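Side-chain contacts in particle-associated lyase (Acinetobacter bacteriophage AP22, PDB 4Y9V), which probably cleaves the capsular polysaccharide of Acinetobacter baumannii as a lyase, serving as the trimeric tailspike of the phage: residues I489-V494 / Y504-S509; S403-I408 / L417-D422; T64-V69 / S88-T93; M54-L57 / D61-T64; G459-D464 / R469-V474. All blocks are in the same frame, centred on the assembly; numbering follows the deposited sequence. Where two conformers were deposited one is given.

Interaction 1: residues I489-V494 / Y504-S509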
# COMPACT_ATOMS: atom_id res chain seq x y z
N ILE A 489 15.18 12.65 17.64
CA ILE A 489 15.66 11.48 16.92
C ILE A 489 15.17 10.25 17.68
O ILE A 489 15.45 10.08 18.86
CB ILE A 489 17.18 11.43 16.71
CG1 ILE A 489 17.65 12.65 15.90
CG2 ILE A 489 17.57 10.11 16.05
CD1 ILE A 489 19.15 12.80 15.80
N ILE A 490 14.40 9.41 16.98
CA ILE A 490 13.92 8.15 17.52
C ILE A 490 14.56 7.02 16.71
O ILE A 490 14.45 7.01 15.49
CB ILE A 490 12.38 8.07 17.40
CG1 ILE A 490 11.74 9.13 18.30
CG2 ILE A 490 11.87 6.68 17.69
CD1 ILE A 490 10.24 9.30 18.05
N VAL A 491 15.24 6.11 17.40
CA VAL A 491 15.77 4.87 16.80
C VAL A 491 15.40 3.78 17.79
O VAL A 491 16.18 3.45 18.67
CB VAL A 491 17.26 4.93 16.51
CG1 VAL A 491 17.71 3.65 15.81
CG2 VAL A 491 17.64 6.16 15.67
N ASP A 492 14.15 3.28 17.67
CA ASP A 492 13.55 2.51 18.77
C ASP A 492 13.29 1.03 18.45
O ASP A 492 13.00 0.29 19.40
CB ASP A 492 12.29 3.16 19.28
CG ASP A 492 11.17 3.20 18.27
OD1 ASP A 492 11.39 2.90 17.11
OD2 ASP A 492 10.03 3.58 18.69
N ASP A 493 13.38 0.61 17.21
CA ASP A 493 12.99 -0.74 16.82
C ASP A 493 13.69 -1.07 15.49
O ASP A 493 13.13 -0.90 14.42
CB ASP A 493 11.49 -0.88 16.70
CG ASP A 493 11.02 -2.29 16.39
OD1 ASP A 493 11.85 -3.25 16.36
OD2 ASP A 493 9.77 -2.43 16.17
N VAL A 494 14.94 -1.49 15.63
CA VAL A 494 15.81 -1.86 14.53
C VAL A 494 16.44 -3.21 14.89
O VAL A 494 16.54 -3.54 16.08
CB VAL A 494 16.91 -0.81 14.26
CG1 VAL A 494 16.30 0.55 13.98
CG2 VAL A 494 17.93 -0.72 15.40
N TYR A 504 26.29 2.66 16.74
CA TYR A 504 25.54 3.64 17.49
C TYR A 504 24.10 3.69 16.96
O TYR A 504 23.87 3.77 15.76
CB TYR A 504 26.15 5.03 17.34
CG TYR A 504 27.44 5.21 18.07
CD1 TYR A 504 27.43 5.57 19.43
CD2 TYR A 504 28.66 4.98 17.47
CE1 TYR A 504 28.59 5.72 20.13
CE2 TYR A 504 29.86 5.15 18.17
CZ TYR A 504 29.78 5.53 19.52
OH TYR A 504 30.98 5.68 20.18
N LEU A 505 23.14 3.74 17.88
CA LEU A 505 21.76 4.06 17.51
C LEU A 505 21.71 5.48 16.95
O LEU A 505 21.16 5.76 15.90
CB LEU A 505 20.86 3.84 18.70
CG LEU A 505 20.77 2.37 19.16
CD1 LEU A 505 20.23 2.27 20.57
CD2 LEU A 505 19.90 1.56 18.22
N ILE A 506 22.32 6.41 17.73
CA ILE A 506 22.46 7.82 17.37
C ILE A 506 23.92 8.17 17.60
O ILE A 506 24.43 7.95 18.70
CB ILE A 506 21.52 8.72 18.20
CG1 ILE A 506 20.07 8.28 18.05
CG2 ILE A 506 21.75 10.17 17.82
CD1 ILE A 506 19.11 9.08 18.90
N TYR A 507 24.61 8.64 16.57
CA TYR A 507 26.02 8.95 16.70
C TYR A 507 26.18 10.25 17.50
O TYR A 507 25.54 11.25 17.18
CB TYR A 507 26.68 9.07 15.31
CG TYR A 507 28.17 9.10 15.45
CD1 TYR A 507 28.87 7.91 15.48
CD2 TYR A 507 28.88 10.29 15.67
CE1 TYR A 507 30.23 7.87 15.64
CE2 TYR A 507 30.23 10.26 15.89
CZ TYR A 507 30.90 9.06 15.89
OH TYR A 507 32.29 9.07 16.06
N PRO A 508 27.08 10.25 18.51
CA PRO A 508 27.22 11.43 19.39
C PRO A 508 28.16 12.48 18.81
O PRO A 508 29.31 12.19 18.55
CB PRO A 508 27.83 10.82 20.65
CG PRO A 508 28.59 9.64 20.19
CD PRO A 508 27.79 9.06 19.05
N SER A 509 27.66 13.70 18.69
CA SER A 509 28.47 14.87 18.36
C SER A 509 27.67 16.08 18.79
O SER A 509 26.56 15.99 19.29
CB SER A 509 28.85 14.87 16.86
OG SER A 509 27.69 14.93 16.05

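Interaction 2: residues S403-I408 / L417-D422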
# COMPACT_ATOMS: atom_id res chain seq x y z
N SER A 403 25.80 7.72 3.13
CA SER A 403 25.01 6.76 3.88
C SER A 403 23.88 6.19 3.01
O SER A 403 23.61 6.63 1.91
CB SER A 403 24.44 7.44 5.11
OG SER A 403 25.44 7.69 6.09
N LEU A 404 23.21 5.17 3.57
CA LEU A 404 22.09 4.56 2.85
C LEU A 404 21.09 5.64 2.36
O LEU A 404 20.66 5.63 1.20
CB LEU A 404 21.38 3.55 3.74
CG LEU A 404 20.28 2.74 3.02
CD1 LEU A 404 20.89 1.67 2.18
CD2 LEU A 404 19.30 2.15 4.05
N VAL A 405 20.74 6.51 3.29
CA VAL A 405 19.84 7.65 3.10
C VAL A 405 20.65 8.87 3.54
O VAL A 405 21.10 8.92 4.67
CB VAL A 405 18.59 7.49 3.98
CG1 VAL A 405 17.66 8.68 3.76
CG2 VAL A 405 17.89 6.16 3.74
N HIS A 406 20.86 9.82 2.61
CA HIS A 406 21.77 10.90 2.89
C HIS A 406 21.17 12.22 2.41
O HIS A 406 20.68 12.28 1.28
CB HIS A 406 23.13 10.65 2.20
CG HIS A 406 24.29 11.33 2.83
ND1 HIS A 406 25.29 10.59 3.41
CD2 HIS A 406 24.59 12.65 2.98
CE1 HIS A 406 26.16 11.46 3.89
NE2 HIS A 406 25.79 12.70 3.64
N GLY A 407 21.22 13.21 3.27
CA GLY A 407 20.76 14.54 2.91
C GLY A 407 21.82 15.58 3.16
O GLY A 407 22.56 15.49 4.15
N ILE A 408 21.88 16.56 2.27
CA ILE A 408 22.78 17.70 2.40
C ILE A 408 21.93 18.96 2.33
O ILE A 408 21.23 19.21 1.38
CB ILE A 408 23.83 17.74 1.28
CG1 ILE A 408 24.62 16.43 1.21
CG2 ILE A 408 24.68 18.98 1.44
CD1 ILE A 408 25.54 16.16 2.35
N LEU A 417 12.47 19.44 8.75
CA LEU A 417 12.70 18.27 7.93
C LEU A 417 12.68 17.02 8.80
O LEU A 417 13.39 16.97 9.79
CB LEU A 417 14.06 18.42 7.22
CG LEU A 417 14.44 17.32 6.28
CD1 LEU A 417 15.26 17.81 5.18
CD2 LEU A 417 15.16 16.18 7.00
N THR A 418 11.90 16.01 8.41
CA THR A 418 11.85 14.75 9.15
C THR A 418 12.11 13.59 8.20
O THR A 418 11.41 13.49 7.19
CB THR A 418 10.49 14.56 9.80
OG1 THR A 418 10.23 15.63 10.72
CG2 THR A 418 10.38 13.25 10.57
N VAL A 419 13.07 12.75 8.50
CA VAL A 419 13.25 11.48 7.79
C VAL A 419 12.60 10.38 8.62
O VAL A 419 12.98 10.24 9.79
CB VAL A 419 14.73 11.15 7.55
CG1 VAL A 419 14.87 9.79 6.87
CG2 VAL A 419 15.42 12.23 6.75
N LYS A 420 11.70 9.64 8.01
CA LYS A 420 10.92 8.61 8.71
C LYS A 420 11.10 7.27 7.99
O LYS A 420 10.46 7.03 6.98
CB LYS A 420 9.44 8.97 8.82
CG LYS A 420 8.65 8.20 9.85
CD LYS A 420 7.25 8.79 10.17
CE LYS A 420 6.61 8.10 11.33
NZ LYS A 420 5.29 8.74 11.61
N LEU A 421 12.02 6.43 8.51
CA LEU A 421 12.35 5.13 7.91
C LEU A 421 11.67 4.10 8.81
O LEU A 421 12.05 3.91 9.95
CB LEU A 421 13.87 4.98 7.84
CG LEU A 421 14.37 3.83 6.96
CD1 LEU A 421 15.90 3.98 6.81
CD2 LEU A 421 14.03 2.44 7.47
N ASP A 422 10.61 3.50 8.26
CA ASP A 422 9.68 2.64 9.00
C ASP A 422 9.66 1.27 8.34
O ASP A 422 9.05 1.10 7.28
CB ASP A 422 8.32 3.29 9.00
CG ASP A 422 7.23 2.58 9.71
OD1 ASP A 422 7.50 1.62 10.45
OD2 ASP A 422 6.03 2.99 9.50

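Interaction 3: residues T64-V69 / S88-T93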
# COMPACT_ATOMS: atom_id res chain seq x y z
N THR A 64 3.10 18.84 -44.13
CA THR A 64 2.07 19.73 -44.65
C THR A 64 0.71 19.06 -44.61
O THR A 64 -0.34 19.75 -44.50
CB THR A 64 2.33 20.23 -46.07
OG1 THR A 64 2.37 19.14 -46.98
CG2 THR A 64 3.57 21.09 -46.15
N VAL A 65 0.65 17.74 -44.73
CA VAL A 65 -0.59 16.99 -44.73
C VAL A 65 -1.17 16.97 -43.32
O VAL A 65 -2.35 17.25 -43.14
CB VAL A 65 -0.38 15.57 -45.30
CG1 VAL A 65 -1.71 14.86 -45.39
CG2 VAL A 65 0.28 15.65 -46.67
N LEU A 66 -0.35 16.61 -42.32
CA LEU A 66 -0.84 16.66 -40.93
C LEU A 66 -1.31 18.06 -40.55
O LEU A 66 -2.35 18.23 -39.92
CB LEU A 66 0.24 16.18 -39.97
CG LEU A 66 0.63 14.69 -40.12
CD1 LEU A 66 1.75 14.39 -39.14
CD2 LEU A 66 -0.53 13.75 -39.86
N ASN A 67 -0.54 19.08 -40.96
CA ASN A 67 -0.96 20.46 -40.67
C ASN A 67 -2.29 20.78 -41.37
O ASN A 67 -3.12 21.47 -40.80
CB ASN A 67 0.13 21.43 -41.05
CG ASN A 67 1.23 21.55 -39.99
OD1 ASN A 67 0.92 21.36 -38.79
ND2 ASN A 67 2.44 21.80 -40.37
N GLN A 68 -2.49 20.29 -42.62
CA GLN A 68 -3.74 20.59 -43.31
C GLN A 68 -4.92 19.87 -42.64
O GLN A 68 -5.99 20.46 -42.51
CB GLN A 68 -3.64 20.22 -44.79
CG GLN A 68 -4.84 20.73 -45.56
CD GLN A 68 -4.83 22.25 -45.64
OE1 GLN A 68 -3.76 22.86 -45.85
NE2 GLN A 68 -5.97 22.86 -45.48
N VAL A 69 -4.73 18.61 -42.25
CA VAL A 69 -5.80 17.87 -41.57
C VAL A 69 -6.24 18.64 -40.30
O VAL A 69 -7.47 18.83 -40.15
CB VAL A 69 -5.32 16.45 -41.21
CG1 VAL A 69 -6.34 15.78 -40.29
CG2 VAL A 69 -5.07 15.60 -42.45
N SER A 88 8.65 18.51 -39.60
CA SER A 88 8.23 19.67 -38.85
C SER A 88 7.78 19.32 -37.43
O SER A 88 7.38 18.19 -37.12
CB SER A 88 7.08 20.35 -39.57
OG SER A 88 7.44 20.87 -40.82
N LEU A 89 7.83 20.34 -36.59
CA LEU A 89 7.18 20.33 -35.28
C LEU A 89 5.71 20.62 -35.50
O LEU A 89 5.35 21.73 -35.92
CB LEU A 89 7.85 21.35 -34.36
CG LEU A 89 7.20 21.48 -32.98
CD1 LEU A 89 7.26 20.17 -32.21
CD2 LEU A 89 7.88 22.58 -32.19
N ILE A 90 4.86 19.63 -35.27
CA ILE A 90 3.43 19.72 -35.49
C ILE A 90 2.81 20.17 -34.14
O ILE A 90 2.92 19.45 -33.16
CB ILE A 90 2.81 18.43 -35.97
CG1 ILE A 90 3.59 17.82 -37.13
CG2 ILE A 90 1.33 18.63 -36.30
CD1 ILE A 90 3.66 18.68 -38.38
N GLU A 91 2.18 21.34 -34.15
CA GLU A 91 1.65 21.98 -32.95
C GLU A 91 0.15 21.89 -32.98
O GLU A 91 -0.53 22.58 -33.74
CB GLU A 91 2.13 23.44 -32.82
CG GLU A 91 3.64 23.53 -32.68
CD GLU A 91 4.15 24.94 -32.47
OE1 GLU A 91 3.66 25.58 -31.54
OE2 GLU A 91 5.06 25.46 -33.18
N PHE A 92 -0.40 20.98 -32.18
CA PHE A 92 -1.84 20.82 -32.04
C PHE A 92 -2.31 21.77 -30.94
O PHE A 92 -1.84 21.71 -29.82
CB PHE A 92 -2.20 19.39 -31.66
CG PHE A 92 -1.72 18.33 -32.62
CD1 PHE A 92 -0.43 17.77 -32.55
CD2 PHE A 92 -2.58 17.87 -33.63
CE1 PHE A 92 -0.03 16.84 -33.43
CE2 PHE A 92 -2.15 16.91 -34.52
CZ PHE A 92 -0.88 16.38 -34.42
N THR A 93 -3.26 22.63 -31.28
CA THR A 93 -3.84 23.58 -30.34
C THR A 93 -5.35 23.46 -30.22
O THR A 93 -5.93 24.26 -29.53
CB THR A 93 -3.43 25.02 -30.66
OG1 THR A 93 -3.87 25.33 -32.01
CG2 THR A 93 -1.94 25.20 -30.67
O HOH W 1 2.04 22.91 -36.67
O HOH W 2 4.50 22.58 -38.41

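Interaction 4: residues M54-L57 / D61-T64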
# COMPACT_ATOMS: atom_id res chain seq x y z
N MET A 54 -3.77 16.03 -51.80
CA MET A 54 -2.69 16.96 -51.71
C MET A 54 -1.48 16.59 -52.59
O MET A 54 -0.49 17.32 -52.65
CB MET A 54 -2.25 17.14 -50.26
CG MET A 54 -3.33 17.78 -49.42
SD MET A 54 -2.88 18.01 -47.69
CE MET A 54 -1.56 19.21 -47.84
N ASN A 55 -1.57 15.45 -53.26
CA ASN A 55 -0.51 14.92 -54.11
C ASN A 55 0.83 14.85 -53.38
O ASN A 55 1.86 15.33 -53.87
CB ASN A 55 -0.41 15.70 -55.41
CG ASN A 55 0.50 15.02 -56.42
OD1 ASN A 55 0.69 13.79 -56.39
ND2 ASN A 55 1.12 15.91 -57.23
N ILE A 56 0.79 14.22 -52.22
CA ILE A 56 1.96 13.93 -51.41
C ILE A 56 2.09 12.43 -51.32
O ILE A 56 1.13 11.73 -50.92
CB ILE A 56 1.86 14.59 -50.00
CG1 ILE A 56 1.76 16.07 -50.08
CG2 ILE A 56 3.03 14.10 -49.12
CD1 ILE A 56 2.94 16.79 -50.58
N LEU A 57 3.22 11.87 -51.72
CA LEU A 57 3.42 10.43 -51.65
C LEU A 57 3.60 10.01 -50.19
O LEU A 57 4.20 10.73 -49.40
CB LEU A 57 4.62 9.97 -52.45
CG LEU A 57 4.67 10.42 -53.90
CD1 LEU A 57 5.91 9.78 -54.54
CD2 LEU A 57 3.41 10.03 -54.63
N ASP A 61 7.86 13.72 -46.93
CA ASP A 61 7.49 14.41 -45.70
C ASP A 61 5.99 14.73 -45.71
O ASP A 61 5.51 15.38 -46.64
CB ASP A 61 8.33 15.70 -45.61
CG ASP A 61 8.16 16.53 -44.36
OD1 ASP A 61 7.47 16.10 -43.42
OD2 ASP A 61 8.78 17.62 -44.31
N ILE A 62 5.28 14.28 -44.69
CA ILE A 62 3.86 14.50 -44.58
C ILE A 62 3.49 15.65 -43.65
O ILE A 62 2.32 15.84 -43.35
CB ILE A 62 3.10 13.21 -44.18
CG1 ILE A 62 3.36 12.82 -42.72
CG2 ILE A 62 3.36 12.09 -45.16
CD1 ILE A 62 2.36 11.82 -42.17
N SER A 63 4.48 16.45 -43.24
CA SER A 63 4.19 17.58 -42.34
C SER A 63 3.06 18.48 -42.86
O SER A 63 2.17 18.86 -42.08
CB SER A 63 5.43 18.42 -42.16
OG SER A 63 6.45 17.69 -41.48
N THR A 64 3.10 18.84 -44.13
CA THR A 64 2.07 19.73 -44.65
C THR A 64 0.71 19.06 -44.61
O THR A 64 -0.34 19.75 -44.50
CB THR A 64 2.33 20.23 -46.07
OG1 THR A 64 2.37 19.14 -46.98
CG2 THR A 64 3.57 21.09 -46.15

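Interaction 5: residues G459-D464 / R469-V474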
# COMPACT_ATOMS: atom_id res chain seq x y z
N GLY A 459 9.89 0.38 13.28
CA GLY A 459 9.17 -0.58 12.47
C GLY A 459 9.85 -1.88 12.23
O GLY A 459 9.47 -2.63 11.34
N GLY A 460 10.91 -2.19 13.01
CA GLY A 460 11.55 -3.48 12.87
C GLY A 460 12.37 -3.62 11.61
O GLY A 460 12.56 -4.73 11.11
N VAL A 461 12.87 -2.51 11.09
CA VAL A 461 13.78 -2.54 9.95
C VAL A 461 15.00 -3.39 10.31
O VAL A 461 15.59 -3.22 11.39
CB VAL A 461 14.16 -1.13 9.51
CG1 VAL A 461 14.77 -0.27 10.63
CG2 VAL A 461 15.11 -1.18 8.30
N SER A 462 15.38 -4.27 9.40
CA SER A 462 16.51 -5.15 9.60
C SER A 462 17.69 -4.71 8.74
O SER A 462 17.54 -4.05 7.70
CB SER A 462 16.16 -6.59 9.26
OG SER A 462 15.88 -6.74 7.86
N CYS A 463 18.89 -5.09 9.17
CA CYS A 463 20.11 -4.78 8.46
C CYS A 463 21.06 -5.93 8.66
O CYS A 463 21.36 -6.29 9.81
CB CYS A 463 20.72 -3.49 9.06
SG CYS A 463 22.37 -3.08 8.46
N ASP A 464 21.55 -6.52 7.56
CA ASP A 464 22.46 -7.68 7.62
C ASP A 464 23.93 -7.30 7.43
O ASP A 464 24.75 -8.16 7.16
CB ASP A 464 22.07 -8.83 6.74
CG ASP A 464 22.34 -8.58 5.28
OD1 ASP A 464 22.52 -7.42 4.92
OD2 ASP A 464 22.44 -9.59 4.55
N ARG A 469 28.48 1.76 11.48
CA ARG A 469 28.86 2.76 12.46
C ARG A 469 27.65 3.38 13.16
O ARG A 469 27.69 3.54 14.38
CB ARG A 469 29.72 3.87 11.83
CG ARG A 469 30.29 4.83 12.82
CD ARG A 469 31.00 6.07 12.19
NE ARG A 469 29.98 7.20 11.89
CZ ARG A 469 30.45 8.42 11.79
NH1 ARG A 469 31.66 9.11 11.81
NH2 ARG A 469 29.42 9.28 11.57
N HIS A 470 26.62 3.75 12.41
CA HIS A 470 25.48 4.42 13.03
C HIS A 470 24.19 4.17 12.26
O HIS A 470 24.19 4.05 11.03
CB HIS A 470 25.69 5.92 13.21
CG HIS A 470 25.73 6.74 11.95
ND1 HIS A 470 26.91 7.09 11.35
CD2 HIS A 470 24.71 7.25 11.23
CE1 HIS A 470 26.55 7.81 10.26
NE2 HIS A 470 25.25 7.92 10.16
N TRP A 471 23.09 4.20 13.02
CA TRP A 471 21.75 4.27 12.43
C TRP A 471 21.38 5.71 12.06
O TRP A 471 20.90 5.93 10.94
CB TRP A 471 20.71 3.63 13.37
CG TRP A 471 20.73 2.13 13.30
CD1 TRP A 471 21.46 1.26 14.07
CD2 TRP A 471 20.00 1.34 12.37
NE1 TRP A 471 21.20 -0.04 13.67
CE2 TRP A 471 20.30 -0.03 12.63
CE3 TRP A 471 19.07 1.64 11.36
CZ2 TRP A 471 19.74 -1.07 11.91
CZ3 TRP A 471 18.50 0.59 10.64
CH2 TRP A 471 18.83 -0.75 10.92
N ALA A 472 21.56 6.67 12.96
CA ALA A 472 21.19 8.06 12.69
C ALA A 472 22.31 9.02 13.11
O ALA A 472 22.87 8.88 14.20
CB ALA A 472 19.92 8.44 13.46
N TRP A 473 22.55 10.02 12.26
CA TRP A 473 23.48 11.11 12.60
C TRP A 473 23.03 12.37 11.86
O TRP A 473 22.65 12.29 10.69
CB TRP A 473 24.90 10.76 12.21
CG TRP A 473 25.93 11.73 12.69
CD1 TRP A 473 26.00 12.36 13.91
CD2 TRP A 473 27.09 12.16 11.96
NE1 TRP A 473 27.11 13.15 13.98
CE2 TRP A 473 27.81 13.06 12.80
CE3 TRP A 473 27.59 11.90 10.68
CZ2 TRP A 473 29.00 13.65 12.39
CZ3 TRP A 473 28.76 12.49 10.27
CH2 TRP A 473 29.45 13.38 11.13
N VAL A 474 23.08 13.51 12.55
CA VAL A 474 22.77 14.83 11.99
C VAL A 474 23.86 15.77 12.51
O VAL A 474 24.06 15.84 13.71
CB VAL A 474 21.38 15.31 12.45
CG1 VAL A 474 21.11 16.71 11.91
CG2 VAL A 474 20.29 14.34 12.03

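Interaction 1: residues I489-V494 / Y504-S509
I489 packs on I506, V491 on both L505 and I506, and V494 lightly on L505. The closest CA atoms of the two segments, those of V491 and L505, lie 6.1 Å apart. Apolar contacts dominate. The tightest pair is I489 CG2 against I506 CD1 at 3.4 Å, closer than usual for two methyls. I489 CG2 stands anti to its backbone N (chi1 of I489 is -60°), and this turns the methyl to the end of the I506 side chain. V491 splits its two methyls. CG1 meets L505 CD2 at 3.9 Å, while CG2 lies 4.0 Å from I506 CG1. L505 CD2 also reaches V494 CG2 at 4.1 Å, so one leucine methyl serves two valines. A second kind of contact is methyl to carbonyl: V491 CG2 sits 3.6 Å from L505 O. No hydrogen bonds join the two segments. All five touching residues are buried. Segment 489-494 belongs to the parallel beta-helix of the pectin lyase-like fold; 504-509 is in the loop that follows, packed against it. At the end of the first segment, V494 O accepts from R520 NH2 of the second subunit. Strand 486-496 runs between strands 453-458 and 518-531, with backbone bonds from I490 to V455 and I457 and from I489 to K518 and R520. I506 touches T519 and Q521 of strand 518-531, and I489 and V491 also touch A472 of strand 470-476.

Interaction 2: residues S403-I408 / L417-D422
V405, which packs on V419 and L421, directly precedes the one flat group here, the H406 ring. S403 N lies at the edge of this imidazole, 11° out of the ring plane, and donates to H406 ND1 over 2.9 Å. The bond is nearly straight, with an N-H...ND1 angle of 172°. W402 meets the same ring edge-to-face, and T438 touches the H406 side chain. Across the contact the chemistry changes to methyl on methyl. V405 uses both branches. Its CG1 stands anti to the backbone N (chi1 -179°) and faces V419 CG1 at 4.3 Å. Its CG2 faces L421 CD1, also at 4.3 Å, in the conformer of L421 described. Both segments belong to the parallel beta-helix but to different faces of it. Strand 405-409 pairs with 376-378 and 435-441, while strand 417-422 pairs with 384-389 and 453-458. V405 therefore meets V419 and L421 across the interior, where L388 touches both V405 and L421. The contact is apolar and not close-fitting, so it gives burial without direction. The bond to ND1 lies within 403-408 and ties S403, before the strand, to H406 in it; as acceptor, ND1 carries no proton.

Interaction 3: residues T64-V69 / S88-T93
N67 and I90 mark the closest approach of the two backbones, with CA atoms 6.8 Å apart. Residues 64-69 are helical, and the bonds Q68 N to T64 O and V69 N to V65 O belong to that helix. Residues 89-92 form a short strand. Two side chains of the helix meet the strand, and both go to I90. L66 CD1 lies 4.4 Å from I90 CG1, a loose apolar touch. N67 comes closer through its amide: OD1 is 3.7 Å from I90 CG2, and ND2 is 3.9 Å from I90 CD1. The two side chains cross at a slant. With chi1 at -81°, the N67 CG leaves beside the backbone N, and the amide end reaches toward the strand. Strand 89-92 pairs in parallel with strand 113-125, among the early strands of the beta-helix. Helix 63-71 covers it here, consistent with the N-terminal caps known from this fold. F114 of strand 113-125 touches both L66 and I90. The polar link between the segments runs through two waters. One donates to N67 OD1 over 2.9 Å and accepts from E91 N over 3.0 Å. The other accepts from N67 ND2 over 2.9 Å and donates to L89 O over 2.8 Å. Both ends of the amide are thus used, which fixes its rotation and tells oxygen from nitrogen. The bridges also satisfy backbone groups of the strand on either side of I90. Further along, K70 NZ bonds to E91 O.

Interaction 4: residues M54-L57 / D61-T64
M54 reaches the start of the next helix with its terminal methyl, CE, which lies 3.6 Å from T64 O and 4.0 Å from T64 OG1. Its chain is extended at chi2 and bent at chi3 (65°), and the bend brings the methyl over to T64. N55 follows with positive phi and closes helix 47-54 in a Schellman motif. The chain then turns back, so a short loop joins helix 47-54 to helix 63-71. I56 is the next residue to touch. Its CG2 lies 3.7 Å from D61 O and 4.5 Å from I62 CG2. Its other branch ends in CD1, 4.3 Å from T64 OG1. The isoleucine side chain therefore bridges from the first limb to the second, and V65 and L51 touch it as well. Beyond it, L57 N bonds to E60 OE1 inside the loop. The far limb is held by its own polar bonds. I62 takes the N-cap position of helix 63-71, and the D61 side chain closes an Asx turn over it, to S63 N. D61 OD1 accepts a bond from S63 N, from above the carboxylate plane, at 3.0 Å, and one from S63 OG on its syn side at 2.7 Å.

Interaction 5: residues G459-D464 / R469-V474
W471 pushes the far end of its six-membered ring between V461 and C463. This is the tight part of the contact. V461 CG1 lies 3.8 Å from W471 CZ3, and C463 CB lies 3.8 Å from W471 CH2. Both approach the indole obliquely. The valine and the tryptophan come from opposite directions. With chi1 of C463 at 172° the sulfur lies beside the carbonyl carbon, and it is CB that meets the ring. The backbones stay apart, with CA atoms of C463 and W471 10.0 Å from each other, and the indole spans the distance. V494, I457 and I436 also touch it, so it fills the interior of the beta-helix here. The chain turns a corner at W471, and its neighbours in sequence face elsewhere. That side is looser and more open, with R469 and W473 partly exposed. R469 has two deposited conformers. In the one described, NE donates to H470 ND1 over 3.1 Å at 166°, close to both planes, while NH2 lies above a face of W473. H470 itself is buried, and its NE2 bonds to T438 OG1. The contact between the segments thus rests on apolar burial of a large ring. The polar bonds of R469 and H470 lie away from V461 and C463, and the one from R469 may exist only part of the time.

From the N terminus, interaction 4 comes first and closes the short loop between helices 47-54 and 63-71. Interaction 3 starts on the same helix, sharing T64, and ties it to strand 89-92; the two touch through S63 OG and S88 N. The remaining three lie far along the beta-helix, about 48 Å or more away between centres. Interaction 2 closes the turn from strand 405-409 to 417-422. Interaction 5 closes the short loop from strand 461-463 to strand 470-476, and interaction 1 folds the loop after strand 486-496 back onto that strand. None nest or cross. Interactions 5 and 1 touch, with Y504 O 2.9 Å from W471 N. L421 meets V461, linking interactions 2 and 5.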